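Lin2111 protein (Listeria innocua, PDB 3EDP) probably binds DNA as a transcription regulator of the GntR family, joining a winged helix-turn-helix region to a UTRA domain, though its exact role is unknown. Local coordinates at residues P34-L39 with T49-V54; L62-N67 with N122-S127; V73-T78 with F104-A109; G148-L153 with V167-Y172. All coordinates share one frame; numbering follows the deposited sequence.

Interaction 1 of 4, residues P34-L39 with T49-V54; sequences PNETAL and TIRRAV
Glu36 and Leu39 of helix 36-42 pack against Ile50 and Val54 of helix 47-59. The Glu36 side chain runs along this interface. Its CB lies 3.9 Å from Ile50 CG2. One carbon further out, Glu36 CG is 4.1 Å from Val54 CG2. CG stands beside the backbone N (chi1 -63°) and the chain is extended beyond it, which carries the carboxylate across to the facing helix. There Glu36 OE1 approaches the backbone of Arg51, 3.8 Å from its CA. The guanidinium of Arg51 leads away, and the charged ends of the two residues do not meet. Glu36 OE2 instead forms a salt bridge with Arg65.

The rest of the contact is apolar. Leu39 CB touches Ile50 CG2 at 3.8 Å, and Leu39 CD1 reaches Val54 CG2 at 4.1 Å. The Leu39 and Val54 side chains cross at about a right angle. Ile50 CG2 also comes within 3.6 Å of Glu36 O. Asn35 caps the start of its helix through a bond from Ala38 N to Asn35 OD1.

The two helices form the helix-turn-helix of the GntR family region, and by analogy with the family helix 47-59 is probably the recognition helix. Leu71 of strand 70-73 touches Glu36, Leu39 and Val54. Val54 also meets Val63 and Arg65 of strand 63-66, while helix 10-23 packs on Thr49 and Ala53.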
loop_
_atom_site.group_PDB
_atom_site.type_symbol
_atom_site.label_atom_id
_atom_site.label_comp_id
_atom_site.label_asym_id
_atom_site.label_seq_id
_atom_site.Cartn_x
_atom_site.Cartn_y
_atom_site.Cartn_z
ATOM N N PRO A 34 20.908 -14.058 -27.203
ATOM C CA PRO A 34 21.739 -15.268 -27.278
ATOM C C PRO A 34 22.806 -15.239 -26.203
ATOM O O PRO A 34 23.353 -14.172 -25.924
ATOM C CB PRO A 34 22.393 -15.154 -28.661
ATOM C CG PRO A 34 21.446 -14.312 -29.456
ATOM C CD PRO A 34 20.905 -13.311 -28.472
ATOM N N ASN A 35 23.095 -16.377 -25.584
ATOM C CA ASN A 35 24.144 -16.379 -24.577
ATOM C C ASN A 35 25.524 -16.323 -25.243
ATOM O O ASN A 35 25.628 -16.269 -26.483
ATOM C CB ASN A 35 24.009 -17.578 -23.636
ATOM C CG ASN A 35 24.527 -18.861 -24.240
ATOM O OD1 ASN A 35 24.374 -19.112 -25.437
ATOM N ND2 ASN A 35 25.140 -19.695 -23.403
ATOM N N GLU A 36 26.586 -16.334 -24.443
ATOM C CA GLU A 36 27.920 -16.173 -25.012
ATOM C C GLU A 36 28.310 -17.333 -25.936
ATOM O O GLU A 36 29.015 -17.127 -26.923
ATOM C CB GLU A 36 28.974 -15.922 -23.928
ATOM C CG GLU A 36 28.727 -14.621 -23.174
ATOM C CD GLU A 36 29.781 -14.319 -22.117
ATOM O OE1 GLU A 36 30.990 -14.503 -22.387
ATOM O OE2 GLU A 36 29.394 -13.879 -21.013
ATOM N N THR A 37 27.843 -18.540 -25.626
ATOM C CA THR A 37 28.135 -19.694 -26.477
ATOM C C THR A 37 27.464 -19.543 -27.851
ATOM O O THR A 37 28.086 -19.786 -28.897
ATOM C CB THR A 37 27.720 -21.027 -25.821
ATOM O OG1 THR A 37 28.452 -21.210 -24.601
ATOM C CG2 THR A 37 27.998 -22.216 -26.757
ATOM N N ALA A 38 26.205 -19.123 -27.852
ATOM C CA ALA A 38 25.487 -18.916 -29.108
ATOM C C ALA A 38 26.163 -17.820 -29.919
ATOM O O ALA A 38 26.227 -17.899 -31.150
ATOM C CB ALA A 38 24.014 -18.565 -28.851
ATOM N N LEU A 39 26.683 -16.811 -29.223
ATOM C CA LEU A 39 27.421 -15.723 -29.862
ATOM C C LEU A 39 28.680 -16.239 -30.558
ATOM O O LEU A 39 29.017 -15.779 -31.647
ATOM C CB LEU A 39 27.775 -14.620 -28.856
ATOM C CG LEU A 39 26.609 -13.724 -28.392
ATOM C CD1 LEU A 39 27.027 -12.758 -27.271
ATOM C CD2 LEU A 39 26.017 -12.955 -29.554
ATOM N N THR A 49 37.284 -14.147 -27.571
ATOM C CA THR A 49 36.834 -13.021 -28.372
ATOM C C THR A 49 35.442 -12.549 -27.929
ATOM O O THR A 49 35.210 -11.354 -27.725
ATOM C CB THR A 49 36.837 -13.387 -29.855
ATOM O OG1 THR A 49 38.192 -13.589 -30.273
ATOM C CG2 THR A 49 36.193 -12.282 -30.690
ATOM N N ILE A 50 34.523 -13.492 -27.761
ATOM C CA ILE A 50 33.163 -13.149 -27.353
ATOM C C ILE A 50 33.161 -12.545 -25.945
ATOM O O ILE A 50 32.471 -11.554 -25.678
ATOM C CB ILE A 50 32.235 -14.374 -27.398
ATOM C CG1 ILE A 50 32.015 -14.825 -28.846
ATOM C CG2 ILE A 50 30.905 -14.076 -26.709
ATOM C CD1 ILE A 50 31.540 -13.734 -29.785
ATOM N N ARG A 51 33.963 -13.120 -25.056
ATOM C CA ARG A 51 34.003 -12.629 -23.672
ATOM C C ARG A 51 34.492 -11.181 -23.634
ATOM O O ARG A 51 34.008 -10.361 -22.846
ATOM C CB ARG A 51 34.870 -13.522 -22.777
ATOM C CG ARG A 51 35.055 -12.963 -21.358
ATOM C CD ARG A 51 35.927 -13.865 -20.486
ATOM N NE ARG A 51 37.281 -14.023 -21.018
ATOM C CZ ARG A 51 37.760 -15.157 -21.525
ATOM N NH1 ARG A 51 39.006 -15.208 -21.986
ATOM N NH2 ARG A 51 36.996 -16.244 -21.567
ATOM N N ARG A 52 35.438 -10.865 -24.512
ATOM C CA ARG A 52 35.960 -9.506 -24.613
ATOM C C ARG A 52 34.946 -8.535 -25.218
ATOM O O ARG A 52 34.853 -7.386 -24.791
ATOM C CB ARG A 52 37.254 -9.486 -25.422
ATOM C CG ARG A 52 38.442 -10.112 -24.699
ATOM C CD ARG A 52 39.566 -10.405 -25.682
ATOM N NE ARG A 52 40.825 -10.705 -25.012
ATOM C CZ ARG A 52 41.910 -11.154 -25.632
ATOM N NH1 ARG A 52 41.882 -11.374 -26.950
ATOM N NH2 ARG A 52 43.022 -11.384 -24.931
ATOM N N ALA A 53 34.209 -8.992 -26.223
ATOM C CA ALA A 53 33.166 -8.175 -26.827
ATOM C C ALA A 53 32.110 -7.834 -25.777
ATOM O O ALA A 53 31.710 -6.678 -25.640
ATOM C CB ALA A 53 32.522 -8.909 -28.007
ATOM N N VAL A 54 31.668 -8.850 -25.040
ATOM C CA VAL A 54 30.650 -8.666 -24.015
ATOM C C VAL A 54 31.162 -7.747 -22.893
ATOM O O VAL A 54 30.447 -6.842 -22.468
ATOM C CB VAL A 54 30.133 -10.024 -23.451
ATOM C CG1 VAL A 54 29.148 -9.802 -22.290
ATOM C CG2 VAL A 54 29.461 -10.842 -24.552
#

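Interaction 2 of 4, residues L62-N67 with N122-S127; sequences LVVRKN and NELVYS
Val64 and Lys66 meet Leu124 where the wing of the winged helix region faces the UTRA sheet. Strand 63-66 belongs to the two-stranded wing hairpin, and strand 124-127 is the start of a long sheet strand. They run roughly antiparallel, at 148°. Their axes come no closer than 9.4 Å, so side chains bridge the gap.

The apolar part centres on Leu124. Its two methyls face the wing strand: CD2 lies 4.2 Å from Val64 CG2, and CD1 lies 4.0 Å from Lys66 CB. The Leu124 and Lys66 side chains lie alongside each other and point opposite ways. Tyr72 of the hairpin and Ile106 of the neighbouring sheet strand also touch Leu124.

The charged part is loose. Lys66 bends at chi2 (-42°) and again at chi4 (81°), which brings its amine over Glu123. The salt bridge from Lys66 NZ to Glu123 OE1 is long, 3.9 Å, and the lysine is poorly ordered. Glu123 OE2 has a firmer partner in Lys120 N.

A water adds a further link. It accepts a hydrogen bond from Leu124 N at 2.7 Å, and a weak one from Lys66 NZ at 3.3 Å.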
loop_
_atom_site.group_PDB
_atom_site.type_symbol
_atom_site.label_atom_id
_atom_site.label_comp_id
_atom_site.label_asym_id
_atom_site.label_seq_id
_atom_site.Cartn_x
_atom_site.Cartn_y
_atom_site.Cartn_z
ATOM N N LEU A 62 25.441 -1.523 -21.799
ATOM C CA LEU A 62 24.456 -1.948 -22.786
ATOM C C LEU A 62 23.895 -3.339 -22.508
ATOM O O LEU A 62 22.793 -3.661 -22.938
ATOM C CB LEU A 62 25.062 -1.896 -24.186
ATOM C CG LEU A 62 25.560 -0.500 -24.554
ATOM C CD1 LEU A 62 26.423 -0.528 -25.806
ATOM C CD2 LEU A 62 24.377 0.441 -24.721
ATOM N N VAL A 63 24.658 -4.164 -21.798
ATOM C CA VAL A 63 24.213 -5.503 -21.447
ATOM C C VAL A 63 24.712 -5.849 -20.058
ATOM O O VAL A 63 25.602 -5.195 -19.517
ATOM C CB VAL A 63 24.746 -6.594 -22.436
ATOM C CG1 VAL A 63 24.729 -6.103 -23.864
ATOM C CG2 VAL A 63 26.136 -7.022 -22.046
ATOM N N VAL A 64 24.150 -6.898 -19.485
ATOM C CA VAL A 64 24.584 -7.358 -18.179
ATOM C C VAL A 64 24.588 -8.880 -18.185
ATOM O O VAL A 64 23.756 -9.511 -18.842
ATOM C CB VAL A 64 23.659 -6.813 -17.057
ATOM C CG1 VAL A 64 22.204 -7.143 -17.359
ATOM C CG2 VAL A 64 24.075 -7.359 -15.697
ATOM N N ARG A 65 25.548 -9.471 -17.486
ATOM C CA ARG A 65 25.625 -10.920 -17.394
ATOM C C ARG A 65 24.782 -11.432 -16.237
ATOM O O ARG A 65 24.700 -10.792 -15.191
ATOM C CB ARG A 65 27.068 -11.373 -17.177
ATOM C CG ARG A 65 28.012 -11.146 -18.362
ATOM C CD ARG A 65 29.356 -11.806 -18.075
ATOM N NE ARG A 65 30.178 -11.970 -19.272
ATOM C CZ ARG A 65 31.167 -11.155 -19.619
ATOM N NH1 ARG A 65 31.466 -10.107 -18.857
ATOM N NH2 ARG A 65 31.862 -11.392 -20.728
ATOM N N LYS A 66 24.156 -12.586 -16.421
ATOM C CA LYS A 66 23.633 -13.319 -15.280
ATOM C C LYS A 66 24.626 -14.423 -14.967
ATOM O O LYS A 66 24.764 -15.370 -15.736
ATOM C CB LYS A 66 22.251 -13.909 -15.560
ATOM C CG LYS A 66 21.465 -14.244 -14.290
ATOM C CD LYS A 66 22.359 -14.907 -13.244
ATOM C CE LYS A 66 21.792 -14.800 -11.838
ATOM N NZ LYS A 66 20.747 -15.826 -11.574
ATOM N N ASN A 67 25.318 -14.284 -13.843
ATOM C CA ASN A 67 26.307 -15.263 -13.404
ATOM C C ASN A 67 26.122 -16.629 -14.061
ATOM O O ASN A 67 25.339 -17.455 -13.593
ATOM C CB ASN A 67 26.269 -15.401 -11.881
ATOM C CG ASN A 67 27.503 -16.079 -11.326
ATOM O OD1 ASN A 67 28.294 -16.664 -12.067
ATOM N ND2 ASN A 67 27.678 -16.002 -10.011
ATOM N N ASN A 122 23.941 -12.492 -6.401
ATOM C CA ASN A 122 24.390 -12.274 -7.773
ATOM C C ASN A 122 23.254 -12.325 -8.790
ATOM O O ASN A 122 23.461 -12.089 -9.979
ATOM C CB ASN A 122 25.457 -13.302 -8.147
ATOM C CG ASN A 122 24.986 -14.729 -7.939
ATOM O OD1 ASN A 122 24.644 -15.125 -6.823
ATOM N ND2 ASN A 122 24.965 -15.510 -9.014
ATOM N N GLU A 123 22.054 -12.643 -8.326
ATOM C CA GLU A 123 20.890 -12.647 -9.199
ATOM C C GLU A 123 20.433 -11.214 -9.460
ATOM O O GLU A 123 20.743 -10.308 -8.690
ATOM C CB GLU A 123 19.775 -13.507 -8.602
ATOM C CG GLU A 123 20.136 -14.992 -8.561
ATOM C CD GLU A 123 19.088 -15.842 -7.873
ATOM O OE1 GLU A 123 18.791 -16.940 -8.390
ATOM O OE2 GLU A 123 18.559 -15.418 -6.822
ATOM N N LEU A 124 19.711 -11.010 -10.553
ATOM C CA LEU A 124 19.453 -9.664 -11.037
ATOM C C LEU A 124 18.119 -9.080 -10.583
ATOM O O LEU A 124 17.146 -9.806 -10.379
ATOM C CB LEU A 124 19.540 -9.640 -12.564
ATOM C CG LEU A 124 20.840 -10.213 -13.133
ATOM C CD1 LEU A 124 20.760 -10.289 -14.650
ATOM C CD2 LEU A 124 22.042 -9.384 -12.683
ATOM N N VAL A 125 18.092 -7.757 -10.447
ATOM C CA VAL A 125 16.878 -7.013 -10.154
ATOM C C VAL A 125 16.822 -5.779 -11.042
ATOM O O VAL A 125 17.855 -5.250 -11.447
ATOM C CB VAL A 125 16.810 -6.557 -8.664
ATOM C CG1 VAL A 125 16.906 -7.755 -7.726
ATOM C CG2 VAL A 125 17.907 -5.540 -8.348
ATOM N N TYR A 126 15.610 -5.332 -11.356
ATOM C CA TYR A 126 15.422 -4.041 -11.991
ATOM C C TYR A 126 15.452 -2.969 -10.922
ATOM O O TYR A 126 14.912 -3.148 -9.826
ATOM C CB TYR A 126 14.075 -3.964 -12.697
ATOM C CG TYR A 126 13.946 -4.846 -13.906
ATOM C CD1 TYR A 126 14.578 -4.510 -15.100
ATOM C CD2 TYR A 126 13.177 -6.005 -13.864
ATOM C CE1 TYR A 126 14.460 -5.309 -16.218
ATOM C CE2 TYR A 126 13.045 -6.809 -14.977
ATOM C CZ TYR A 126 13.696 -6.455 -16.151
ATOM O OH TYR A 126 13.574 -7.246 -17.263
ATOM N N SER A 127 16.072 -1.848 -11.248
ATOM C CA SER A 127 16.092 -0.704 -10.361
ATOM C C SER A 127 15.501 0.464 -11.120
ATOM O O SER A 127 15.989 0.831 -12.189
ATOM C CB SER A 127 17.519 -0.384 -9.927
ATOM O OG SER A 127 17.532 0.727 -9.054
HETATM O O HOH W 1 18.791 -13.233 -11.825
#

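Interaction 3 of 4, residues V73-T78 with F104-A109; sequences VQPKLT and FYIRKA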
loop_
_atom_site.group_PDB
_atom_site.type_symbol
_atom_site.label_atom_id
_atom_site.label_comp_id
_atom_site.label_asym_id
_atom_site.label_seq_id
_atom_site.Cartn_x
_atom_site.Cartn_y
_atom_site.Cartn_z
ATOM N N VAL A 73 19.863 -7.572 -22.115
ATOM C CA VAL A 73 20.048 -6.233 -22.644
ATOM C C VAL A 73 19.523 -5.233 -21.619
ATOM O O VAL A 73 18.473 -5.448 -21.012
ATOM C CB VAL A 73 19.304 -6.046 -23.981
ATOM C CG1 VAL A 73 19.613 -4.682 -24.577
ATOM C CG2 VAL A 73 19.688 -7.147 -24.950
ATOM N N GLN A 74 20.266 -4.156 -21.407
ATOM C CA GLN A 74 19.838 -3.119 -20.482
ATOM C C GLN A 74 18.700 -2.320 -21.113
ATOM O O GLN A 74 18.773 -1.960 -22.288
ATOM C CB GLN A 74 21.014 -2.201 -20.127
ATOM C CG GLN A 74 22.040 -2.826 -19.187
ATOM C CD GLN A 74 21.609 -2.767 -17.729
ATOM O OE1 GLN A 74 20.457 -2.451 -17.423
ATOM N NE2 GLN A 74 22.540 -3.062 -16.819
ATOM N N PRO A 75 17.635 -2.050 -20.337
ATOM C CA PRO A 75 16.535 -1.235 -20.867
ATOM C C PRO A 75 17.021 0.155 -21.279
ATOM O O PRO A 75 18.002 0.670 -20.735
ATOM C CB PRO A 75 15.553 -1.142 -19.687
ATOM C CG PRO A 75 16.333 -1.530 -18.474
ATOM C CD PRO A 75 17.436 -2.436 -18.928
ATOM N N LYS A 76 16.340 0.753 -22.247
ATOM C CA LYS A 76 16.704 2.075 -22.741
ATOM C C LYS A 76 15.579 3.076 -22.517
ATOM O O LYS A 76 14.431 2.826 -22.882
ATOM C CB LYS A 76 17.042 2.000 -24.233
ATOM C CG LYS A 76 18.510 1.733 -24.529
ATOM C CD LYS A 76 19.263 3.034 -24.785
ATOM C CE LYS A 76 18.876 3.637 -26.134
ATOM N NZ LYS A 76 19.409 5.019 -26.313
ATOM N N LEU A 77 15.910 4.211 -21.916
ATOM C CA LEU A 77 14.919 5.258 -21.716
ATOM C C LEU A 77 14.833 6.152 -22.948
ATOM O O LEU A 77 15.154 7.345 -22.897
ATOM C CB LEU A 77 15.236 6.082 -20.464
ATOM C CG LEU A 77 15.070 5.387 -19.109
ATOM C CD1 LEU A 77 15.636 6.257 -18.000
ATOM C CD2 LEU A 77 13.600 5.031 -18.826
ATOM N N THR A 78 14.402 5.569 -24.060
ATOM C CA THR A 78 14.195 6.341 -25.279
ATOM C C THR A 78 12.947 7.185 -25.104
ATOM O O THR A 78 12.220 7.037 -24.121
ATOM C CB THR A 78 13.995 5.433 -26.496
ATOM O OG1 THR A 78 12.833 4.619 -26.297
ATOM C CG2 THR A 78 15.221 4.541 -26.712
ATOM N N PHE A 104 16.630 3.627 -14.956
ATOM C CA PHE A 104 16.015 2.322 -15.135
ATOM C C PHE A 104 17.099 1.368 -15.627
ATOM O O PHE A 104 17.571 1.484 -16.754
ATOM C CB PHE A 104 14.848 2.416 -16.129
ATOM C CG PHE A 104 14.135 1.108 -16.378
ATOM C CD1 PHE A 104 14.103 0.116 -15.412
ATOM C CD2 PHE A 104 13.466 0.890 -17.576
ATOM C CE1 PHE A 104 13.430 -1.085 -15.641
ATOM C CE2 PHE A 104 12.802 -0.307 -17.815
ATOM C CZ PHE A 104 12.779 -1.293 -16.843
ATOM N N TYR A 105 17.516 0.439 -14.776
ATOM C CA TYR A 105 18.552 -0.499 -15.188
ATOM C C TYR A 105 18.516 -1.805 -14.403
ATOM O O TYR A 105 17.800 -1.934 -13.405
ATOM C CB TYR A 105 19.942 0.144 -15.091
ATOM C CG TYR A 105 20.360 0.447 -13.668
ATOM C CD1 TYR A 105 21.288 -0.348 -13.012
ATOM C CD2 TYR A 105 19.814 1.518 -12.979
ATOM C CE1 TYR A 105 21.670 -0.077 -11.712
ATOM C CE2 TYR A 105 20.189 1.800 -11.680
ATOM C CZ TYR A 105 21.117 0.999 -11.050
ATOM O OH TYR A 105 21.497 1.274 -9.756
ATOM N N ILE A 106 19.286 -2.775 -14.888
ATOM C CA ILE A 106 19.434 -4.064 -14.235
ATOM C C ILE A 106 20.776 -4.106 -13.518
ATOM O O ILE A 106 21.779 -3.607 -14.031
ATOM C CB ILE A 106 19.398 -5.194 -15.268
ATOM C CG1 ILE A 106 18.122 -5.097 -16.113
ATOM C CG2 ILE A 106 19.545 -6.544 -14.590
ATOM C CD1 ILE A 106 18.095 -6.054 -17.286
ATOM N N ARG A 107 20.790 -4.716 -12.341
ATOM C CA ARG A 107 21.984 -4.802 -11.516
ATOM C C ARG A 107 21.874 -6.055 -10.654
ATOM O O ARG A 107 20.793 -6.627 -10.514
ATOM C CB ARG A 107 22.048 -3.586 -10.598
ATOM C CG ARG A 107 20.724 -3.387 -9.834
ATOM C CD ARG A 107 20.855 -2.468 -8.622
ATOM N NE ARG A 107 21.352 -3.184 -7.450
ATOM C CZ ARG A 107 21.648 -2.603 -6.290
ATOM N NH1 ARG A 107 21.504 -1.290 -6.147
ATOM N NH2 ARG A 107 22.093 -3.331 -5.271
ATOM N N LYS A 108 22.985 -6.472 -10.059
ATOM C CA LYS A 108 22.942 -7.563 -9.095
ATOM C C LYS A 108 22.179 -7.121 -7.857
ATOM O O LYS A 108 22.142 -5.935 -7.528
ATOM C CB LYS A 108 24.350 -8.021 -8.720
ATOM C CG LYS A 108 24.933 -9.048 -9.681
ATOM C CD LYS A 108 26.450 -9.121 -9.584
ATOM C CE LYS A 108 27.096 -7.903 -10.229
ATOM N NZ LYS A 108 28.525 -8.146 -10.583
ATOM N N ALA A 109 21.558 -8.079 -7.179
ATOM C CA ALA A 109 20.788 -7.781 -5.985
ATOM C C ALA A 109 21.699 -7.244 -4.888
ATOM O O ALA A 109 21.351 -6.286 -4.202
ATOM C CB ALA A 109 20.040 -9.029 -5.506
HETATM O O HOH W 2 19.576 0.653 -18.499
#
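The backbone from Val73 to Leu77 runs nearly opposite to that from Phe104 to Ile106, 168° apart, with Gln74 CA 6.0 Å from Tyr105 CA. The first segment leaves the wing hairpin of the winged helix region. The second lies on strand 99-108, an outermost strand of the UTRA sheet within the chain.

Gln74 joins them with its side-chain amide, which pairs with both polar backbone atoms of Ile106. Ile106 N donates to Gln74 OE1 at 2.8 Å, almost straight at 170° and on a lone pair in the carbonyl plane. Gln74 NE2 donates back to Ile106 O at 2.9 Å. The bend of the glutamine at chi2 (-81°) turns the amide to the strand, and the two bonds fix its rotation.

Pro75 lies over one face of the Phe104 ring. Its CG sits 3.7 Å from the ring centroid, close to the normal, in a CH-pi contact. Pro75 CD rests on Ile106 CG1. A water lies within hydrogen-bonding distance of Pro75 O and Phe104 O. Phe158 meets the Phe104 ring as well. At the edge of the same ring comes Leu77, whose CD2 is 4.0 Å from Phe104 CB.

Interaction 4 of 4, residues G148-L153 with V167-Y172; sequences GLYPDL and VNSGKY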
loop_
_atom_site.group_PDB
_atom_site.type_symbol
_atom_site.label_atom_id
_atom_site.label_comp_id
_atom_site.label_asym_id
_atom_site.label_seq_id
_atom_site.Cartn_x
_atom_site.Cartn_y
_atom_site.Cartn_z
ATOM N N GLY A 148 13.691 -12.420 -12.067
ATOM C CA GLY A 148 13.044 -13.724 -12.038
ATOM C C GLY A 148 11.576 -13.698 -11.644
ATOM O O GLY A 148 10.870 -14.690 -11.800
ATOM N N LEU A 149 11.115 -12.566 -11.124
ATOM C CA LEU A 149 9.729 -12.422 -10.702
ATOM C C LEU A 149 8.937 -11.607 -11.727
ATOM O O LEU A 149 7.708 -11.638 -11.741
ATOM C CB LEU A 149 9.667 -11.743 -9.329
ATOM C CG LEU A 149 9.660 -12.615 -8.066
ATOM C CD1 LEU A 149 10.296 -13.978 -8.291
ATOM C CD2 LEU A 149 10.306 -11.891 -6.897
ATOM N N TYR A 150 9.650 -10.857 -12.564
ATOM C CA TYR A 150 9.029 -10.101 -13.656
ATOM C C TYR A 150 9.689 -10.434 -15.008
ATOM O O TYR A 150 10.018 -9.533 -15.785
ATOM C CB TYR A 150 9.075 -8.592 -13.360
ATOM C CG TYR A 150 8.352 -8.230 -12.076
ATOM C CD1 TYR A 150 7.081 -7.670 -12.102
ATOM C CD2 TYR A 150 8.928 -8.489 -10.837
ATOM C CE1 TYR A 150 6.412 -7.356 -10.932
ATOM C CE2 TYR A 150 8.260 -8.186 -9.660
ATOM C CZ TYR A 150 7.004 -7.617 -9.716
ATOM O OH TYR A 150 6.333 -7.318 -8.553
ATOM N N PRO A 151 9.859 -11.739 -15.295
ATOM C CA PRO A 151 10.638 -12.239 -16.439
ATOM C C PRO A 151 10.141 -11.770 -17.806
ATOM O O PRO A 151 10.951 -11.577 -18.707
ATOM C CB PRO A 151 10.458 -13.763 -16.333
ATOM C CG PRO A 151 9.160 -13.919 -15.618
ATOM C CD PRO A 151 9.238 -12.855 -14.563
ATOM N N ASP A 152 8.834 -11.590 -17.960
ATOM C CA ASP A 152 8.259 -11.376 -19.286
ATOM C C ASP A 152 8.038 -9.910 -19.660
ATOM O O ASP A 152 7.631 -9.606 -20.782
ATOM C CB ASP A 152 6.953 -12.166 -19.424
ATOM C CG ASP A 152 7.161 -13.663 -19.273
ATOM O OD1 ASP A 152 8.127 -14.193 -19.868
ATOM O OD2 ASP A 152 6.362 -14.309 -18.561
ATOM N N LEU A 153 8.310 -9.006 -18.728
ATOM C CA LEU A 153 8.104 -7.587 -18.981
ATOM C C LEU A 153 9.178 -7.005 -19.900
ATOM O O LEU A 153 10.368 -7.166 -19.649
ATOM C CB LEU A 153 8.091 -6.809 -17.662
ATOM C CG LEU A 153 6.797 -6.804 -16.845
ATOM C CD1 LEU A 153 6.438 -8.205 -16.395
ATOM C CD2 LEU A 153 6.941 -5.874 -15.648
ATOM N N VAL A 167 3.373 -3.706 -9.686
ATOM C CA VAL A 167 3.851 -4.768 -8.802
ATOM C C VAL A 167 3.054 -6.055 -9.006
ATOM O O VAL A 167 3.565 -7.160 -8.835
ATOM C CB VAL A 167 3.789 -4.350 -7.321
ATOM C CG1 VAL A 167 4.055 -5.542 -6.434
ATOM C CG2 VAL A 167 4.797 -3.244 -7.039
ATOM N N ASN A 168 1.802 -5.893 -9.404
ATOM C CA ASN A 168 0.907 -7.019 -9.618
ATOM C C ASN A 168 1.089 -7.658 -10.993
ATOM O O ASN A 168 0.460 -8.666 -11.304
ATOM C CB ASN A 168 -0.532 -6.535 -9.473
ATOM C CG ASN A 168 -1.482 -7.644 -9.166
ATOM O OD1 ASN A 168 -2.562 -7.726 -9.747
ATOM N ND2 ASN A 168 -1.092 -8.515 -8.252
ATOM N N SER A 169 1.953 -7.074 -11.816
ATOM C CA SER A 169 1.998 -7.432 -13.232
ATOM C C SER A 169 3.011 -8.531 -13.599
ATOM O O SER A 169 3.139 -8.897 -14.765
ATOM C CB SER A 169 2.267 -6.176 -14.076
ATOM O OG SER A 169 3.653 -5.888 -14.108
ATOM N N GLY A 170 3.741 -9.046 -12.618
ATOM C CA GLY A 170 4.733 -10.072 -12.890
ATOM C C GLY A 170 4.203 -11.485 -12.689
ATOM O O GLY A 170 3.013 -11.753 -12.863
ATOM N N LYS A 171 5.102 -12.391 -12.320
ATOM C CA LYS A 171 4.783 -13.806 -12.132
ATOM C C LYS A 171 3.717 -14.056 -11.055
ATOM O O LYS A 171 2.830 -14.882 -11.237
ATOM C CB LYS A 171 6.069 -14.557 -11.773
ATOM C CG LYS A 171 5.992 -16.067 -11.835
ATOM C CD LYS A 171 7.389 -16.665 -11.685
ATOM C CE LYS A 171 7.341 -18.172 -11.505
ATOM N NZ LYS A 171 8.689 -18.719 -11.188
ATOM N N TYR A 172 3.813 -13.340 -9.938
ATOM C CA TYR A 172 2.948 -13.579 -8.792
ATOM C C TYR A 172 1.971 -12.441 -8.551
ATOM O O TYR A 172 2.189 -11.315 -8.979
ATOM C CB TYR A 172 3.781 -13.808 -7.531
ATOM C CG TYR A 172 4.654 -15.029 -7.595
ATOM C CD1 TYR A 172 4.151 -16.283 -7.273
ATOM C CD2 TYR A 172 5.987 -14.934 -7.980
ATOM C CE1 TYR A 172 4.954 -17.412 -7.337
ATOM C CE2 TYR A 172 6.797 -16.054 -8.045
ATOM C CZ TYR A 172 6.276 -17.289 -7.722
ATOM O OH TYR A 172 7.081 -18.403 -7.786
HETATM O O HOH W 3 5.734 -11.418 -9.414
#
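Tyr150 and Leu149 make the two direct hydrogen bonds between these loops. Tyr150 OH donates to Val167 O at 2.8 Å, in the carbonyl plane and on a lone pair. The Tyr150 CG stands beside its own backbone N (chi1 -60°), which sends the ring along Gly170 to that carbonyl. Lys171 N donates to Leu149 O, also at 2.8 Å, and that bond is nearly straight (175°). A water donates to Leu149 O as well, so this carbonyl is gripped twice. The same water accepts from Tyr172 N at 2.8 Å and adds a third link between the loops.

Packing fills in around these bonds. Gly170 has no side chain, and its CA comes within 3.5 Å of Tyr150 CD1. Leu153 CD2 lies 3.6 Å from Ser169 OG. On the other flank, Leu149 CD1 meets Tyr172 at the ring edge, 4.1 Å from CE2.

A type I beta turn runs from Tyr150 to Leu153, and both of these residues touch the partner loop. Ser169 OG bonds to Leu166 O, and Val167 belongs to helix 163-167. Ile217 and Ala218 of strand 215-225 touch Tyr150, and Ile217 also meets Val167.

The contact thus joins the loop after strand 137-146 to the loop before strand 176-185, beside the large antiparallel sheet of the UTRA domain, a family with a chorismate lyase-like fold.

Overall arrangement
From the N terminus, interaction 1 closes first, over the short turn between the two helices of the helix-turn-helix. The chain passes straight from helix 47-59 into the wing, where interaction 2 opens. Arg65 of the wing reaches back to Glu36 and Arg51, so interactions 1 and 2 touch. Interaction 2 closes a long loop onto strand 124-134, and interaction 3 is nested inside it. Their second segments lie on neighbouring strands of one sheet, and together the two contacts tie the GntR region to the UTRA domain. Interaction 4 follows in series, closing a loop within the UTRA domain. It touches interaction 2 through Tyr126 and stays clear of interactions 1 and 3.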